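Local coordinates for rhamnose ABC transporter, periplasmic rhamnose-binding protein (PDB 4KVF) that probably binds a sugar such as rhamnose outside the cytoplasmic membrane and delivers it to an ABC transporter for uptake, at residues K123-D128 with A293-G298. Sequence-based numbering, arbitrary orientation.
Sequences KVVTFD and AALKSG
Two donors of one residue grip Ala293 O at the end of helix 281-296: Ser297 OG at 2.6 Å and Ser297 N at 2.9 Å, coming from opposite faces of the carbonyl plane. Ser297 OG also bonds to Lys37 N, and a Schellman motif with Gly298 ends the helix. This last turn meets strand 123-127 mainly through the aliphatic part of Lys123, laid against side chain and backbone. Lys123 has CG anti to its carbonyl carbon (chi1 -56°) and the chain bends at chi2, which lays its methylenes over the helix backbone; CG sits 3.7 Å from Leu295 CB, and CE 4.0 Å from Leu295 O. Lys296 CB flanks the same CG at 4.0 Å. Further along the strand, Val125 CG2 touches Leu295 CD1 at 3.9 Å. Lys123 NZ and Lys296 NZ stay 6.0 Å apart; Asp121 salt-bridges Lys296 and makes a long, weak ion pair with Lys123, probably easing their repulsion. Shortening Lys123 to alanine is likely to strip the methylene cover from Leu295 CB and Lys296 N, and to take the weak ion pair from Asp121. The helix thus packs its C-terminal turn against the start of an inner strand of the six-stranded parallel sheet, between strands 99-102 and 138-141, where Val125 also touches Ile140.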
ATOM      1  N   LYS A 123       1.308 -17.236 -15.374  1.00 24.50           N
ATOM      2  CA  LYS A 123       1.434 -15.778 -15.270  1.00 24.55           C
ATOM      3  C   LYS A 123       1.829 -15.344 -13.866  1.00 26.54           C
ATOM      4  O   LYS A 123       1.330 -15.864 -12.866  1.00 27.07           O
ATOM      5  CB  LYS A 123       0.138 -15.085 -15.718  1.00 25.21           C
ATOM      6  CG  LYS A 123      -0.303 -15.470 -17.129  1.00 28.01           C
ATOM      7  CD  LYS A 123       0.768 -15.154 -18.169  1.00 31.65           C
ATOM      8  CE  LYS A 123       0.539 -15.943 -19.444  1.00 40.55           C
ATOM      9  NZ  LYS A 123       1.573 -15.633 -20.471  1.00 44.33           N
ATOM     10  N   VAL A 124       2.731 -14.371 -13.789  1.00 24.63           N
ATOM     11  CA  VAL A 124       3.242 -13.925 -12.506  1.00 20.29           C
ATOM     12  C   VAL A 124       2.899 -12.458 -12.278  1.00 21.69           C
ATOM     13  O   VAL A 124       3.277 -11.591 -13.057  1.00 21.74           O
ATOM     14  CB  VAL A 124       4.767 -14.120 -12.418  1.00 22.73           C
ATOM     15  CG1 VAL A 124       5.308 -13.492 -11.145  1.00 20.77           C
ATOM     16  CG2 VAL A 124       5.108 -15.600 -12.466  1.00 22.82           C
ATOM     17  N   VAL A 125       2.145 -12.214 -11.218  1.00 20.23           N
ATOM     18  CA  VAL A 125       1.757 -10.872 -10.818  1.00 18.90           C
ATOM     19  C   VAL A 125       2.324 -10.595  -9.425  1.00 22.44           C
ATOM     20  O   VAL A 125       2.002 -11.274  -8.443  1.00 20.58           O
ATOM     21  CB  VAL A 125       0.226 -10.752 -10.753  1.00 23.62           C
ATOM     22  CG1 VAL A 125      -0.178  -9.386 -10.227  1.00 24.06           C
ATOM     23  CG2 VAL A 125      -0.374 -11.005 -12.124  1.00 24.82           C
ATOM     24  N   THR A 126       3.185  -9.599  -9.328  1.00 22.55           N
ATOM     25  CA  THR A 126       3.677  -9.220  -8.023  1.00 21.63           C
ATOM     26  C   THR A 126       2.716  -8.221  -7.387  1.00 22.74           C
ATOM     27  O   THR A 126       1.899  -7.599  -8.070  1.00 23.29           O
ATOM     28  CB  THR A 126       5.079  -8.613  -8.119  1.00 22.23           C
ATOM     29  OG1 THR A 126       5.078  -7.626  -9.153  1.00 23.43           O
ATOM     30  CG2 THR A 126       6.088  -9.686  -8.497  1.00 22.17           C
ATOM     31  N   PHE A 127       2.797  -8.088  -6.074  1.00 19.70           N
ATOM     32  CA  PHE A 127       1.973  -7.114  -5.364  1.00 26.51           C
ATOM     33  C   PHE A 127       2.677  -6.649  -4.114  1.00 29.11           C
ATOM     34  O   PHE A 127       3.516  -7.362  -3.570  1.00 26.74           O
ATOM     35  CB  PHE A 127       0.573  -7.669  -5.050  1.00 27.27           C
ATOM     36  CG  PHE A 127       0.536  -8.669  -3.919  1.00 26.99           C
ATOM     37  CD1 PHE A 127       0.893  -9.983  -4.134  1.00 23.59           C
ATOM     38  CD2 PHE A 127       0.108  -8.296  -2.654  1.00 37.32           C
ATOM     39  CE1 PHE A 127       0.834 -10.916  -3.103  1.00 21.83           C
ATOM     40  CE2 PHE A 127       0.057  -9.223  -1.613  1.00 34.94           C
ATOM     41  CZ  PHE A 127       0.416 -10.534  -1.846  1.00 27.51           C
ATOM     42  N   ASP A 128       2.360  -5.431  -3.687  1.00 26.48           N
ATOM     43  CA  ASP A 128       2.952  -4.827  -2.496  1.00 31.03           C
ATOM     44  C   ASP A 128       4.421  -4.467  -2.713  1.00 37.45           C
ATOM     45  O   ASP A 128       4.780  -3.298  -2.713  1.00 35.18           O
ATOM     46  CB  ASP A 128       2.784  -5.731  -1.268  1.00 45.56           C
ATOM     47  CG  ASP A 128       2.140  -5.015  -0.105  1.00 58.47           C
ATOM     48  OD1 ASP A 128       2.717  -4.011   0.362  1.00 60.16           O
ATOM     49  OD2 ASP A 128       1.062  -5.459   0.347  1.00 54.69           O
ATOM     50  N   ALA A 293      -5.779 -13.080 -14.234  1.00 23.08           N
ATOM     51  CA  ALA A 293      -6.738 -13.754 -15.103  1.00 25.84           C
ATOM     52  C   ALA A 293      -6.742 -13.153 -16.494  1.00 27.70           C
ATOM     53  O   ALA A 293      -6.854 -13.884 -17.483  1.00 27.60           O
ATOM     54  CB  ALA A 293      -8.134 -13.708 -14.503  1.00 26.71           C
ATOM     55  N   ALA A 294      -6.626 -11.824 -16.577  1.00 25.03           N
ATOM     56  CA  ALA A 294      -6.582 -11.146 -17.863  1.00 28.11           C
ATOM     57  C   ALA A 294      -5.354 -11.572 -18.627  1.00 27.12           C
ATOM     58  O   ALA A 294      -5.420 -11.779 -19.830  1.00 28.34           O
ATOM     59  CB  ALA A 294      -6.590  -9.622 -17.696  1.00 26.17           C
ATOM     60  N   LEU A 295      -4.232 -11.707 -17.923  1.00 23.26           N
ATOM     61  CA  LEU A 295      -2.994 -12.161 -18.569  1.00 24.98           C
ATOM     62  C   LEU A 295      -3.138 -13.584 -19.109  1.00 27.49           C
ATOM     63  O   LEU A 295      -2.791 -13.871 -20.260  1.00 30.01           O
ATOM     64  CB  LEU A 295      -1.822 -12.089 -17.584  1.00 23.81           C
ATOM     65  CG  LEU A 295      -1.320 -10.664 -17.323  1.00 23.46           C
ATOM     66  CD1 LEU A 295      -0.539 -10.629 -16.030  1.00 27.60           C
ATOM     67  CD2 LEU A 295      -0.443 -10.196 -18.480  1.00 24.57           C
ATOM     68  N   LYS A 296      -3.651 -14.469 -18.268  1.00 26.98           N
ATOM     69  CA  LYS A 296      -3.784 -15.889 -18.627  1.00 26.73           C
ATOM     70  C   LYS A 296      -4.814 -16.119 -19.727  1.00 30.75           C
ATOM     71  O   LYS A 296      -4.697 -17.064 -20.510  1.00 36.69           O
ATOM     72  CB  LYS A 296      -4.122 -16.721 -17.382  1.00 27.99           C
ATOM     73  CG  LYS A 296      -4.076 -18.233 -17.581  1.00 39.13           C
ATOM     74  CD  LYS A 296      -2.685 -18.701 -17.982  1.00 34.63           C
ATOM     75  CE  LYS A 296      -2.662 -20.206 -18.225  1.00 43.47           C
ATOM     76  NZ  LYS A 296      -1.399 -20.634 -18.891  1.00 45.89           N
ATOM     77  N   SER A 297      -5.813 -15.247 -19.790  1.00 30.10           N
ATOM     78  CA  SER A 297      -6.866 -15.348 -20.801  1.00 28.49           C
ATOM     79  C   SER A 297      -6.502 -14.652 -22.110  1.00 34.72           C
ATOM     80  O   SER A 297      -7.265 -14.687 -23.080  1.00 37.80           O
ATOM     81  CB  SER A 297      -8.177 -14.779 -20.245  1.00 28.73           C
ATOM     82  OG  SER A 297      -8.452 -15.351 -18.970  1.00 32.09           O
ATOM     83  N   GLY A 298      -5.340 -14.018 -22.145  1.00 34.86           N
ATOM     84  CA  GLY A 298      -4.889 -13.346 -23.348  1.00 31.38           C
ATOM     85  C   GLY A 298      -5.440 -11.949 -23.585  1.00 32.07           C
ATOM     86  O   GLY A 298      -5.250 -11.388 -24.664  1.00 34.07           O
TER